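Local structure of ABC transporter, permease protein, putative (Porphyromonas gingivalis, 2P0S) at residues Asp8-Ala13 with Ala80-His85; Phe31-Ala36 with Asn84-Ile89; Lys38-Tyr43 with Asp54-Ile59; Arg60-Glu65 with Ser95-Ala100; Tyr102-Pro105 with Gln109-Ala112. The protein is probably part of an ABC-type transporter permease, this chain being one domain of the longer membrane protein. All coordinates share one frame; numbering follows the deposited sequence. Where two conformers were deposited one is given.

Interaction 1: residues Asp8-Ala13 with Ala80-His85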
# COMPACT_ATOMS: atom_id res chain seq x y z
N ASP A 8 -0.68 13.92 -11.63
CA ASP A 8 -0.26 12.59 -12.21
C ASP A 8 -0.73 11.38 -11.33
O ASP A 8 0.00 10.37 -11.22
CB ASP A 8 1.25 12.56 -12.37
CG ASP A 8 1.96 13.38 -11.30
OD1 ASP A 8 2.64 14.36 -11.70
OD2 ASP A 8 1.80 13.06 -10.08
N MSE A 9 -1.90 11.52 -10.70
CA MSE A 9 -2.69 10.32 -10.24
C MSE A 9 -3.21 9.60 -11.48
O MSE A 9 -3.79 10.27 -12.42
CB MSE A 9 -3.90 10.71 -9.39
CG MSE A 9 -3.86 10.32 -7.92
SE MSE A 9 -5.50 10.97 -7.15
CE MSE A 9 -5.44 12.59 -8.23
N LYS A 10 -3.09 8.25 -11.49
CA LYS A 10 -3.83 7.49 -12.48
C LYS A 10 -5.27 7.38 -12.16
O LYS A 10 -5.62 7.27 -10.97
CB LYS A 10 -3.41 6.04 -12.66
CG LYS A 10 -2.51 5.41 -11.71
CD LYS A 10 -1.37 4.80 -12.53
CE LYS A 10 -0.88 5.79 -13.52
NZ LYS A 10 0.59 5.68 -13.55
N THR A 11 -6.08 7.37 -13.22
CA THR A 11 -7.53 7.23 -13.15
C THR A 11 -7.86 5.76 -13.38
O THR A 11 -7.53 5.19 -14.45
CB THR A 11 -8.16 8.11 -14.18
OG1 THR A 11 -7.77 9.47 -13.86
CG2 THR A 11 -9.68 8.03 -14.20
N ILE A 12 -8.56 5.15 -12.43
CA ILE A 12 -8.96 3.74 -12.63
C ILE A 12 -10.48 3.60 -12.60
O ILE A 12 -11.13 4.00 -11.58
CB ILE A 12 -8.35 2.94 -11.48
CG1 ILE A 12 -6.82 3.12 -11.46
CG2 ILE A 12 -8.79 1.49 -11.57
CD1 ILE A 12 -6.15 2.30 -10.36
N ALA A 13 -11.05 3.10 -13.68
CA ALA A 13 -12.50 2.97 -13.74
C ALA A 13 -12.83 1.62 -13.08
O ALA A 13 -12.25 0.66 -13.44
CB ALA A 13 -12.98 2.89 -15.07
N ALA A 80 3.56 -2.08 -9.61
CA ALA A 80 2.94 -3.15 -8.82
C ALA A 80 2.07 -2.58 -7.71
O ALA A 80 1.21 -3.25 -7.22
CB ALA A 80 4.01 -4.08 -8.20
N SER A 81 2.38 -1.37 -7.28
CA SER A 81 1.66 -0.60 -6.29
C SER A 81 0.13 -0.54 -6.49
O SER A 81 -0.59 -0.59 -5.51
CB SER A 81 2.19 0.85 -6.27
OG SER A 81 1.56 1.65 -7.30
N VAL A 82 -0.34 -0.41 -7.74
CA VAL A 82 -1.76 -0.35 -8.10
C VAL A 82 -2.41 -1.69 -7.67
O VAL A 82 -3.34 -1.69 -6.90
CB VAL A 82 -1.92 -0.11 -9.62
CG1 VAL A 82 -3.27 -0.20 -10.01
CG2 VAL A 82 -1.36 1.34 -10.06
N SER A 83 -1.92 -2.82 -8.11
CA SER A 83 -2.53 -4.10 -7.66
C SER A 83 -2.33 -4.29 -6.17
O SER A 83 -3.23 -4.77 -5.48
CB SER A 83 -1.90 -5.25 -8.42
OG SER A 83 -2.23 -6.45 -7.60
N ASN A 84 -1.13 -3.95 -5.68
CA ASN A 84 -0.81 -4.03 -4.23
C ASN A 84 -1.95 -3.45 -3.42
O ASN A 84 -2.66 -4.19 -2.67
CB ASN A 84 0.52 -3.31 -3.89
CG ASN A 84 1.72 -4.08 -4.38
OD1 ASN A 84 2.86 -3.56 -4.40
ND2 ASN A 84 1.48 -5.34 -4.77
N HIS A 85 -2.17 -2.17 -3.67
CA HIS A 85 -3.07 -1.26 -2.92
C HIS A 85 -4.51 -1.75 -3.04
O HIS A 85 -5.20 -1.93 -2.02
CB HIS A 85 -2.98 0.13 -3.59
CG HIS A 85 -3.76 1.23 -2.90
ND1 HIS A 85 -3.49 1.64 -1.60
CD2 HIS A 85 -4.76 2.04 -3.34
CE1 HIS A 85 -4.30 2.64 -1.27
NE2 HIS A 85 -5.06 2.91 -2.31
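Ile12, on strand 11-16, and Val82, near the start of helix 80-100, meet through single methyl groups: CD1 of Ile12 lies 3.8 Å from CG1 of Val82. Both CB atoms point toward the other segment, yet the two side chains overlap while heading opposite ways. In Ile12 the CG1 branch stands anti to the carbonyl carbon (chi1 -58°), and an extended second torsion carries CD1 outward to the helix, while CG2 keeps the place anti to the backbone N. Val82 holds CG1 anti to its own N (chi1 173°), which turns that methyl to Ile12 and sends the other, CG2, to Lys10. There CD of Lys10 comes within 4.3 Å of Val82 CG2, a looser touch by the aliphatic part of a lysine with three of its four torsions away from staggered positions. Phe31 also packs on Val82 and on Lys10, adding an aromatic ring to the same apolar patch. No hydrogen bond joins the two segments, whose nearest CA atoms, of Lys10 and Val82, are 9.2 Å apart. The union of strand and helix is therefore purely apolar, resting on burial and methyl packing, with the lysine's carbon chain covering its margin.

Interaction 2: residues Phe31-Ala36 with Asn84-Ile89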
# COMPACT_ATOMS: atom_id res chain seq x y z
N PHE A 31 -4.96 6.90 -5.97
CA PHE A 31 -5.49 6.76 -7.32
C PHE A 31 -6.86 7.48 -7.43
O PHE A 31 -7.59 7.60 -6.43
CB PHE A 31 -5.63 5.33 -7.79
CG PHE A 31 -4.42 4.49 -7.45
CD1 PHE A 31 -3.23 4.68 -8.12
CD2 PHE A 31 -4.48 3.56 -6.43
CE1 PHE A 31 -2.12 3.90 -7.84
CE2 PHE A 31 -3.33 2.84 -6.10
CZ PHE A 31 -2.19 3.05 -6.82
N ARG A 32 -7.23 7.80 -8.66
CA ARG A 32 -8.45 8.50 -8.92
C ARG A 32 -9.53 7.49 -9.41
O ARG A 32 -9.61 7.17 -10.61
CB ARG A 32 -8.17 9.62 -9.96
CG ARG A 32 -9.24 10.58 -9.98
CD ARG A 32 -9.18 11.53 -11.24
NE ARG A 32 -10.55 11.87 -11.56
CZ ARG A 32 -11.15 11.76 -12.75
NH1 ARG A 32 -12.45 12.09 -12.87
NH2 ARG A 32 -10.48 11.30 -13.82
N PHE A 33 -10.37 6.99 -8.49
CA PHE A 33 -11.31 6.00 -8.91
C PHE A 33 -12.62 6.56 -9.45
O PHE A 33 -13.23 7.50 -8.80
CB PHE A 33 -11.60 5.04 -7.71
CG PHE A 33 -10.41 4.18 -7.36
CD1 PHE A 33 -10.19 2.97 -8.09
CD2 PHE A 33 -9.54 4.46 -6.32
CE1 PHE A 33 -9.11 2.18 -7.83
CE2 PHE A 33 -8.41 3.63 -6.00
CZ PHE A 33 -8.21 2.43 -6.74
N VAL A 34 -13.11 6.00 -10.54
CA VAL A 34 -14.41 6.36 -11.07
C VAL A 34 -15.26 5.22 -11.45
O VAL A 34 -14.72 4.11 -11.54
CB VAL A 34 -14.24 7.29 -12.34
CG1 VAL A 34 -13.29 8.43 -12.03
CG2 VAL A 34 -13.63 6.48 -13.52
N HIS A 35 -16.55 5.41 -11.69
CA HIS A 35 -17.48 4.29 -12.03
C HIS A 35 -17.27 4.01 -13.46
O HIS A 35 -17.32 4.98 -14.34
CB HIS A 35 -18.92 4.81 -11.85
CG HIS A 35 -19.95 3.82 -12.18
ND1 HIS A 35 -20.10 2.65 -11.43
CD2 HIS A 35 -20.86 3.75 -13.18
CE1 HIS A 35 -21.07 1.93 -11.94
NE2 HIS A 35 -21.54 2.55 -13.02
N ALA A 36 -17.09 2.76 -13.83
CA ALA A 36 -17.07 2.38 -15.27
C ALA A 36 -18.40 2.58 -15.92
O ALA A 36 -19.41 1.95 -15.56
CB ALA A 36 -16.61 0.87 -15.41
N ASN A 84 -1.13 -3.95 -5.68
CA ASN A 84 -0.81 -4.03 -4.23
C ASN A 84 -1.95 -3.45 -3.42
O ASN A 84 -2.66 -4.19 -2.67
CB ASN A 84 0.52 -3.31 -3.89
CG ASN A 84 1.72 -4.08 -4.38
OD1 ASN A 84 2.86 -3.56 -4.40
ND2 ASN A 84 1.48 -5.34 -4.77
N HIS A 85 -2.17 -2.17 -3.67
CA HIS A 85 -3.07 -1.26 -2.92
C HIS A 85 -4.51 -1.75 -3.04
O HIS A 85 -5.20 -1.93 -2.02
CB HIS A 85 -2.98 0.13 -3.59
CG HIS A 85 -3.76 1.23 -2.90
ND1 HIS A 85 -3.49 1.64 -1.60
CD2 HIS A 85 -4.76 2.04 -3.34
CE1 HIS A 85 -4.30 2.64 -1.27
NE2 HIS A 85 -5.06 2.91 -2.31
N ILE A 86 -4.95 -2.05 -4.26
CA ILE A 86 -6.29 -2.50 -4.54
C ILE A 86 -6.50 -3.86 -3.87
O ILE A 86 -7.54 -4.07 -3.23
CB ILE A 86 -6.53 -2.57 -6.01
CG1 ILE A 86 -6.56 -1.08 -6.56
CG2 ILE A 86 -7.78 -3.32 -6.32
CD1 ILE A 86 -6.74 -1.01 -8.09
N SER A 87 -5.53 -4.74 -3.97
CA SER A 87 -5.68 -6.13 -3.38
C SER A 87 -5.85 -6.07 -1.85
O SER A 87 -6.67 -6.80 -1.27
CB SER A 87 -4.40 -6.92 -3.68
OG SER A 87 -4.27 -7.15 -5.10
N ARG A 88 -5.09 -5.17 -1.22
CA ARG A 88 -5.18 -5.02 0.27
C ARG A 88 -6.51 -4.41 0.70
O ARG A 88 -7.08 -4.78 1.73
CB ARG A 88 -4.06 -4.21 0.86
CG ARG A 88 -2.65 -4.88 0.86
CD ARG A 88 -1.47 -3.90 1.29
NE ARG A 88 -0.22 -4.61 1.14
CZ ARG A 88 0.24 -5.35 2.15
NH1 ARG A 88 -0.44 -5.39 3.28
NH2 ARG A 88 1.41 -6.05 2.00
N ILE A 89 -7.03 -3.45 -0.07
CA ILE A 89 -8.28 -2.80 0.27
C ILE A 89 -9.38 -3.90 0.19
O ILE A 89 -10.16 -4.05 1.11
CB ILE A 89 -8.59 -1.57 -0.68
CG1 ILE A 89 -7.68 -0.40 -0.33
CG2 ILE A 89 -9.99 -1.08 -0.60
CD1 ILE A 89 -7.68 0.61 -1.45
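Phe31, beside strand 32-35, meets the ring of His85 on helix 80-100. The CE2 corner of its ring reaches to 3.2 Å from CD2 of His85, with CD2 of Phe31 at 3.5 Å from the same His85 CD2. The histidine carbon lies at the edge of the phenyl ring, near its plane, and His85 CB lies in that plane too. The two rings are tilted by 65° with centroids 5.2 Å apart, an oblique pairing that is neither a stack nor a T. The imidazole is set by CG anti to its own backbone N (chi1 -175°); its NE2 is hydrogen-bonded to Asn28, and one face carries CD1 of Ile89, 3.6 Å above the ring plane and offset toward the rim. Through its backbone, Arg32 pairs with Lys10 and Ile12, which sets the strand beside strand 11-16 in the sheet. Two residues on from Phe31, Phe33 again points toward the helix: its CZ lies 3.9 Å from CG1 of Ile86, while CD1 of Ile86 sits in the plane of the phenyl ring at its edge, 4.0 Å from CE1 of Phe33. Ile86 gets there through an extended second torsion (chi2 177°), although its CB bond does not aim at the strand. Phe25 also meets the ring of Phe33. Spaced two apart, Phe31 and Phe33 use the same side of the strand, an arrangement typical of alpha/beta packing, in which a helix lies across one face of a beta-sheet.

Interaction 3: residues Lys38-Tyr43 with Asp54-Ile59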
# COMPACT_ATOMS: atom_id res chain seq x y z
N LYS A 38 -18.41 2.05 -19.40
CA LYS A 38 -18.27 1.18 -20.56
C LYS A 38 -17.62 -0.10 -20.02
O LYS A 38 -17.16 -0.09 -18.91
CB LYS A 38 -17.22 1.76 -21.50
CG LYS A 38 -17.72 2.73 -22.66
CD LYS A 38 -18.46 3.93 -22.18
CE LYS A 38 -18.26 5.17 -23.15
NZ LYS A 38 -19.03 4.99 -24.43
N THR A 39 -17.50 -1.14 -20.84
CA THR A 39 -16.79 -2.33 -20.48
C THR A 39 -15.31 -2.15 -20.62
O THR A 39 -14.84 -1.18 -21.33
CB THR A 39 -17.17 -3.52 -21.41
OG1 THR A 39 -16.72 -3.26 -22.75
CG2 THR A 39 -18.68 -3.71 -21.41
N ALA A 40 -14.56 -3.06 -19.99
CA ALA A 40 -13.13 -3.08 -20.18
C ALA A 40 -12.75 -3.12 -21.68
O ALA A 40 -11.81 -2.42 -22.07
CB ALA A 40 -12.50 -4.26 -19.40
N GLU A 41 -13.38 -4.00 -22.47
CA GLU A 41 -13.07 -4.14 -23.90
C GLU A 41 -13.44 -2.84 -24.63
O GLU A 41 -12.71 -2.38 -25.51
CB GLU A 41 -13.86 -5.32 -24.53
CG GLU A 41 -13.71 -5.47 -26.10
CD GLU A 41 -12.23 -5.68 -26.60
OE1 GLU A 41 -11.35 -6.07 -25.81
OE2 GLU A 41 -11.96 -5.40 -27.80
N GLU A 42 -14.54 -2.23 -24.28
CA GLU A 42 -14.76 -0.92 -24.95
C GLU A 42 -13.78 0.14 -24.63
O GLU A 42 -13.44 0.92 -25.57
CB GLU A 42 -16.16 -0.42 -24.66
CG GLU A 42 -17.17 -1.37 -25.14
CD GLU A 42 -18.51 -0.89 -24.75
OE1 GLU A 42 -18.73 -0.74 -23.52
OE2 GLU A 42 -19.31 -0.59 -25.66
N TYR A 43 -13.40 0.32 -23.36
CA TYR A 43 -12.34 1.23 -23.01
C TYR A 43 -11.02 0.87 -23.76
O TYR A 43 -10.28 1.76 -24.22
CB TYR A 43 -12.10 1.27 -21.49
CG TYR A 43 -13.13 1.97 -20.69
CD1 TYR A 43 -13.41 3.32 -20.93
CD2 TYR A 43 -13.78 1.33 -19.58
CE1 TYR A 43 -14.34 4.00 -20.15
CE2 TYR A 43 -14.70 2.03 -18.77
CZ TYR A 43 -14.96 3.39 -19.10
OH TYR A 43 -15.81 4.16 -18.35
N ASP A 54 -6.71 5.41 -17.14
CA ASP A 54 -5.47 4.64 -17.32
C ASP A 54 -5.70 3.12 -17.22
O ASP A 54 -4.93 2.32 -17.75
CB ASP A 54 -4.41 5.08 -16.29
CG ASP A 54 -4.07 6.55 -16.42
OD1 ASP A 54 -3.52 6.92 -17.56
OD2 ASP A 54 -4.49 7.35 -15.51
N ALA A 55 -6.74 2.70 -16.52
CA ALA A 55 -6.91 1.25 -16.18
C ALA A 55 -8.37 0.99 -15.80
O ALA A 55 -9.13 1.96 -15.49
CB ALA A 55 -6.01 0.91 -15.05
N VAL A 56 -8.75 -0.28 -15.82
CA VAL A 56 -10.03 -0.73 -15.37
C VAL A 56 -9.81 -1.82 -14.32
O VAL A 56 -9.01 -2.66 -14.59
CB VAL A 56 -10.83 -1.30 -16.48
CG1 VAL A 56 -12.13 -1.98 -15.96
CG2 VAL A 56 -11.21 -0.13 -17.53
N LEU A 57 -10.41 -1.59 -13.15
CA LEU A 57 -10.58 -2.72 -12.16
C LEU A 57 -11.89 -3.39 -12.48
O LEU A 57 -13.00 -2.81 -12.28
CB LEU A 57 -10.55 -2.10 -10.75
CG LEU A 57 -10.97 -3.10 -9.66
CD1 LEU A 57 -9.98 -4.31 -9.58
CD2 LEU A 57 -11.00 -2.33 -8.33
N GLU A 58 -11.79 -4.73 -12.83
CA GLU A 58 -12.91 -5.42 -13.29
C GLU A 58 -13.20 -6.50 -12.23
O GLU A 58 -12.32 -7.26 -11.90
CB GLU A 58 -12.65 -6.13 -14.61
CG GLU A 58 -13.81 -7.14 -14.96
CD GLU A 58 -13.43 -7.84 -16.30
OE1 GLU A 58 -12.82 -8.92 -16.20
OE2 GLU A 58 -13.64 -7.23 -17.40
N ILE A 59 -14.41 -6.48 -11.68
CA ILE A 59 -14.86 -7.45 -10.65
C ILE A 59 -16.09 -8.16 -11.17
O ILE A 59 -17.10 -7.57 -11.40
CB ILE A 59 -15.12 -6.83 -9.25
CG1 ILE A 59 -13.86 -6.28 -8.73
CG2 ILE A 59 -15.44 -8.08 -8.34
CD1 ILE A 59 -13.89 -5.26 -7.45
O HOH W 1 -15.40 -5.26 -17.88
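The start of helix 40-51 passes close over strand 55-59, with the CA atoms of Ala40 and Val56 6.2 Å apart. Val56 uses a different methyl for each neighbour. CG2, anti to the carbonyl carbon, touches CD2 of Tyr43 at 3.6 Å, the two side chains crossing at about a right angle; CG1, anti to the backbone N (chi1 171°), lies 4.1 Å from CB of Ala40. On the tyrosine ring, CB of Lys38 stands over the centre of one face, 3.6 Å above the plane, and the phenol OH is bonded to Glu37 N. The helix opens with a capping box: Glu42 N donates to Thr39 OG1 at 2.9 Å, and Thr39 N returns the bond to the anti lone pair of Glu42 OE1 at 3.0 Å, almost straight at 173°. Ala40 follows the N-cap. Its backbone N reaches a water that in turn donates to OE2 of Glu58 at 2.7 Å, so a carboxylate on the strand is tied to the helix's first turn. The carboxylate so placed near the N-terminus of helix 40-51 is probably stabilised by the helix dipole. The extended glutamate also brings OE2 within 3.8 Å of Ala40 CB, while OE1 forms a salt bridge with Arg60. Trp125 of the second subunit packs on Ala40, Tyr43 and Val56.

Interaction 4: residues Arg60-Glu65 with Ser95-Ala100. With MG (magnesium ion), chain C.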
# COMPACT_ATOMS: atom_id res chain seq x y z
N ARG A 60 -16.01 -9.50 -11.30
CA ARG A 60 -16.97 -10.23 -12.05
C ARG A 60 -17.86 -11.09 -11.16
O ARG A 60 -18.89 -11.52 -11.67
CB ARG A 60 -16.31 -11.21 -13.04
CG ARG A 60 -15.32 -10.51 -14.01
CD ARG A 60 -14.88 -11.38 -15.12
NE ARG A 60 -14.05 -12.50 -14.59
CZ ARG A 60 -12.75 -12.39 -14.30
NH1 ARG A 60 -12.11 -11.25 -14.54
NH2 ARG A 60 -12.06 -13.45 -13.88
N GLN A 61 -17.48 -11.32 -9.89
CA GLN A 61 -18.25 -12.18 -9.01
C GLN A 61 -17.88 -11.80 -7.58
O GLN A 61 -16.87 -11.10 -7.33
CB GLN A 61 -17.89 -13.66 -9.26
CG GLN A 61 -18.77 -14.62 -8.47
CD GLN A 61 -18.68 -16.08 -8.94
OE1 GLN A 61 -18.24 -16.35 -10.10
NE2 GLN A 61 -19.04 -17.07 -8.01
N ASP A 62 -18.79 -12.14 -6.65
CA ASP A 62 -18.55 -11.99 -5.22
C ASP A 62 -17.21 -12.70 -4.93
O ASP A 62 -17.11 -13.89 -5.30
CB ASP A 62 -19.71 -12.66 -4.44
CG ASP A 62 -19.59 -12.43 -2.94
OD1 ASP A 62 -18.46 -12.52 -2.42
OD2 ASP A 62 -20.59 -12.02 -2.30
N LEU A 63 -16.26 -11.99 -4.31
CA LEU A 63 -14.84 -12.43 -4.18
C LEU A 63 -14.71 -13.40 -3.05
O LEU A 63 -13.65 -14.09 -2.98
CB LEU A 63 -13.86 -11.25 -3.99
CG LEU A 63 -13.93 -10.34 -5.22
CD1 LEU A 63 -13.00 -9.15 -5.03
CD2 LEU A 63 -13.37 -11.09 -6.52
N LEU A 64 -15.80 -13.52 -2.30
CA LEU A 64 -15.82 -14.62 -1.32
C LEU A 64 -16.15 -15.93 -1.94
O LEU A 64 -15.73 -17.00 -1.34
CB LEU A 64 -16.75 -14.29 -0.14
CG LEU A 64 -16.28 -13.33 0.97
CD1 LEU A 64 -17.12 -13.26 2.28
CD2 LEU A 64 -14.84 -13.60 1.36
N GLU A 65 -16.96 -16.00 -2.98
CA GLU A 65 -17.32 -17.22 -3.73
C GLU A 65 -16.23 -17.52 -4.72
O GLU A 65 -15.78 -18.60 -4.84
CB GLU A 65 -18.64 -17.04 -4.53
CG GLU A 65 -19.80 -16.68 -3.66
CD GLU A 65 -21.05 -16.14 -4.46
OE1 GLU A 65 -21.94 -15.60 -3.77
OE2 GLU A 65 -21.13 -16.29 -5.73
N SER A 95 -12.03 -9.95 4.55
CA SER A 95 -11.66 -10.54 5.88
C SER A 95 -12.62 -10.06 6.98
O SER A 95 -13.29 -10.82 7.73
CB SER A 95 -10.25 -10.15 6.21
OG SER A 95 -9.38 -10.80 5.24
N ASP A 96 -12.79 -8.75 7.03
CA ASP A 96 -13.69 -8.18 8.00
C ASP A 96 -15.15 -8.64 7.86
O ASP A 96 -15.88 -8.70 8.91
CB ASP A 96 -13.69 -6.62 7.86
CG ASP A 96 -12.47 -5.97 8.45
OD1 ASP A 96 -11.59 -6.66 9.04
OD2 ASP A 96 -12.37 -4.71 8.31
N LYS A 97 -15.64 -8.82 6.61
CA LYS A 97 -16.97 -9.29 6.40
C LYS A 97 -17.07 -10.69 7.00
O LYS A 97 -18.10 -11.00 7.62
CB LYS A 97 -17.27 -9.34 4.92
CG LYS A 97 -18.63 -9.80 4.61
CD LYS A 97 -19.05 -9.36 3.16
CE LYS A 97 -20.51 -9.67 2.88
NZ LYS A 97 -20.74 -9.57 1.39
N LYS A 98 -16.07 -11.53 6.76
CA LYS A 98 -16.14 -12.90 7.33
C LYS A 98 -16.04 -12.86 8.84
O LYS A 98 -16.77 -13.56 9.54
CB LYS A 98 -15.01 -13.76 6.81
CG LYS A 98 -15.18 -14.23 5.36
CD LYS A 98 -13.96 -15.03 4.92
CE LYS A 98 -14.25 -16.51 4.94
NZ LYS A 98 -13.58 -17.02 3.66
N ILE A 99 -15.13 -12.07 9.38
CA ILE A 99 -15.01 -11.94 10.87
C ILE A 99 -16.36 -11.52 11.45
O ILE A 99 -16.86 -12.08 12.47
CB ILE A 99 -13.93 -10.92 11.31
CG1 ILE A 99 -12.51 -11.43 10.89
CG2 ILE A 99 -13.94 -10.75 12.88
CD1 ILE A 99 -11.43 -10.26 10.85
N ALA A 100 -16.99 -10.50 10.85
CA ALA A 100 -18.24 -10.01 11.40
C ALA A 100 -19.40 -10.98 11.39
O ALA A 100 -20.36 -10.70 12.05
CB ALA A 100 -18.62 -8.68 10.61
MG MG C . -22.51 -11.59 -2.61
O HOH W 2 -18.07 -9.97 -0.82
O HOH W 3 -20.24 -12.03 0.42
O HOH W 4 -22.90 -13.15 -3.92
O HOH W 5 -22.46 -10.07 -1.18
O HOH W 6 -23.01 -12.86 -0.97
O HOH W 7 -24.70 -11.37 -2.90
O HOH W 8 -22.28 -10.24 -4.37
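Asp62 and Lys97 face each other across bridging waters beside a magnesium ion. OD2 of Asp62 binds the magnesium directly at 2.0 Å, and five waters complete six-fold coordination, so the aspartate is the single protein ligand in this shell. The same OD2 accepts from a water, at 2.7 Å, that in turn accepts from Lys97 NZ, also at 2.7 Å. The charged atoms themselves stay 4.4 Å apart, from Asp62 OD2 to Lys97 NZ; the attraction is probably relayed by that water. One metal-bound water also takes a weak bond from Lys97 NZ, and another donates to OE1 of Glu65, placing this glutamate in the second shell. The carboxylate of Asp62 is held by an Asx turn: its OD1 accepts from Leu64 N at 2.8 Å, nearly along the C-O axis, while CG anti to the backbone N (chi1 -174°) directs OD2 to the metal. Gln61 NE2 donates to the anti lone pair of Glu65 OE2, which lies 22° out of the Gln61 amide plane, and Glu20 forms a salt bridge with Lys97. Farther out, Leu64 spreads its two methyls along Lys98, CD1 at 3.8 Å from Lys98 CG and CD2 at 3.9 Å from Lys98 CD, the two side chains lying alongside but pointing opposite ways. Ile116 of the second subunit packs against both Leu64 and Lys98.

Interaction 5: residues Tyr102-Pro105 with Gln109-Ala112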
# COMPACT_ATOMS: atom_id res chain seq x y z
N TYR A 102 -19.30 -14.01 12.65
CA TYR A 102 -19.25 -14.88 13.90
C TYR A 102 -20.12 -14.20 14.97
O TYR A 102 -20.56 -13.05 14.84
CB TYR A 102 -17.81 -14.93 14.30
CG TYR A 102 -17.06 -15.85 13.32
CD1 TYR A 102 -16.86 -17.22 13.70
CD2 TYR A 102 -16.48 -15.37 12.11
CE1 TYR A 102 -16.23 -18.04 12.86
CE2 TYR A 102 -15.80 -16.18 11.26
CZ TYR A 102 -15.70 -17.52 11.63
OH TYR A 102 -15.01 -18.40 10.83
N ASN A 103 -20.32 -14.87 16.07
CA ASN A 103 -21.28 -14.37 17.05
C ASN A 103 -20.53 -13.56 18.10
O ASN A 103 -20.15 -14.08 19.20
CB ASN A 103 -21.98 -15.57 17.67
CG ASN A 103 -22.78 -16.36 16.65
OD1 ASN A 103 -23.29 -15.82 15.67
ND2 ASN A 103 -22.98 -17.72 16.93
N ILE A 104 -20.23 -12.30 17.81
CA ILE A 104 -19.50 -11.58 18.71
C ILE A 104 -20.16 -10.22 18.86
O ILE A 104 -20.37 -9.57 17.81
CB ILE A 104 -18.03 -11.24 18.13
CG1 ILE A 104 -17.24 -12.58 17.87
CG2 ILE A 104 -17.25 -10.40 19.14
CD1 ILE A 104 -16.12 -12.45 16.93
N PRO A 105 -20.51 -9.83 20.07
CA PRO A 105 -21.32 -8.62 20.17
C PRO A 105 -20.50 -7.43 19.82
O PRO A 105 -19.37 -7.40 20.16
CB PRO A 105 -21.73 -8.58 21.64
CG PRO A 105 -20.74 -9.49 22.40
CD PRO A 105 -20.41 -10.54 21.37
N GLN A 109 -18.06 -2.59 15.58
CA GLN A 109 -17.38 -1.50 16.30
C GLN A 109 -15.98 -1.91 16.67
O GLN A 109 -15.02 -1.15 16.58
CB GLN A 109 -18.19 -1.05 17.56
CG GLN A 109 -19.60 -0.43 17.24
CD GLN A 109 -20.61 -1.23 16.34
OE1 GLN A 109 -21.30 -0.58 15.43
NE2 GLN A 109 -20.77 -2.60 16.58
N ILE A 110 -15.84 -3.16 17.19
CA ILE A 110 -14.54 -3.62 17.49
C ILE A 110 -13.59 -3.67 16.27
O ILE A 110 -12.45 -3.28 16.40
CB ILE A 110 -14.61 -5.04 18.13
CG1 ILE A 110 -15.31 -4.92 19.46
CG2 ILE A 110 -13.23 -5.64 18.25
CD1 ILE A 110 -15.79 -6.37 19.92
N LEU A 111 -14.05 -4.15 15.11
CA LEU A 111 -13.22 -4.21 13.93
C LEU A 111 -12.80 -2.75 13.61
O LEU A 111 -11.62 -2.46 13.28
CB LEU A 111 -13.99 -4.81 12.72
CG LEU A 111 -14.13 -6.36 12.93
CD1 LEU A 111 -15.12 -6.89 11.85
CD2 LEU A 111 -12.75 -7.19 12.96
N ALA A 112 -13.79 -1.86 13.66
CA ALA A 112 -13.37 -0.48 13.29
C ALA A 112 -12.32 0.15 14.22
O ALA A 112 -11.36 0.89 13.79
CB ALA A 112 -14.65 0.36 13.26
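Ile110, on helix 107-114, supplies the side chain that crosses to the loop at 102-105, where it meets Ile104 and the carbonyl of Pro105. From CB, which points toward the loop, the chain divides. CG2 takes the place anti to the backbone N and makes no close approach to the loop. CG1 is anti to the carbonyl carbon (chi1 -66°) and serves as the link onward, for the second torsion is extended (chi2 163°) and throws CD1 forward. That terminal methyl does the touching: it lies 3.7 Å from the backbone O of Pro105 and 4.4 Å from CG2 of Ile104, so one carbon spans a polar atom and an apolar branch. Neither approach is a hydrogen bond, and the contact with Ile104 is a loose one. Ile104 turns its CB toward the helix, whereas the CB of Pro105 points away, leaving its carbonyl to make the contact. Just before them, Asn103 is the centre of an inverse gamma turn. In the fold, this surface contact closes the short connection between helix 80-100 and helix 107-114; the adjacent Leu111 rests on Asp96, Ile99 and Ala100 of the long helix, and Tyr102 of the second subunit packs on Ile110.

In the fold
Interactions 1 and 2 share Asn84 and His85 on helix 80-100, and their centres are 6 Å apart; they bring neighbouring strands 11-16 and 32-35 to one helix, and meet at a probable hydrogen bond from Arg32 N to Lys10 O (2.9 Å). Interaction 3 attaches to the same sheet through strand 55-59, its centre 13 Å from those of both, with Ala13 N probably bonded to Ala55 O at 2.9 Å. Interaction 4, which holds the magnesium site, lies farther along helix 80-100, its centre about 17 Å from that of interaction 2 and 22 Å from that of interaction 1. Interaction 5 touches interaction 4, their centres 16 Å apart, where helix 107-114 packs on helix 80-100. All five contacts touch the second subunit.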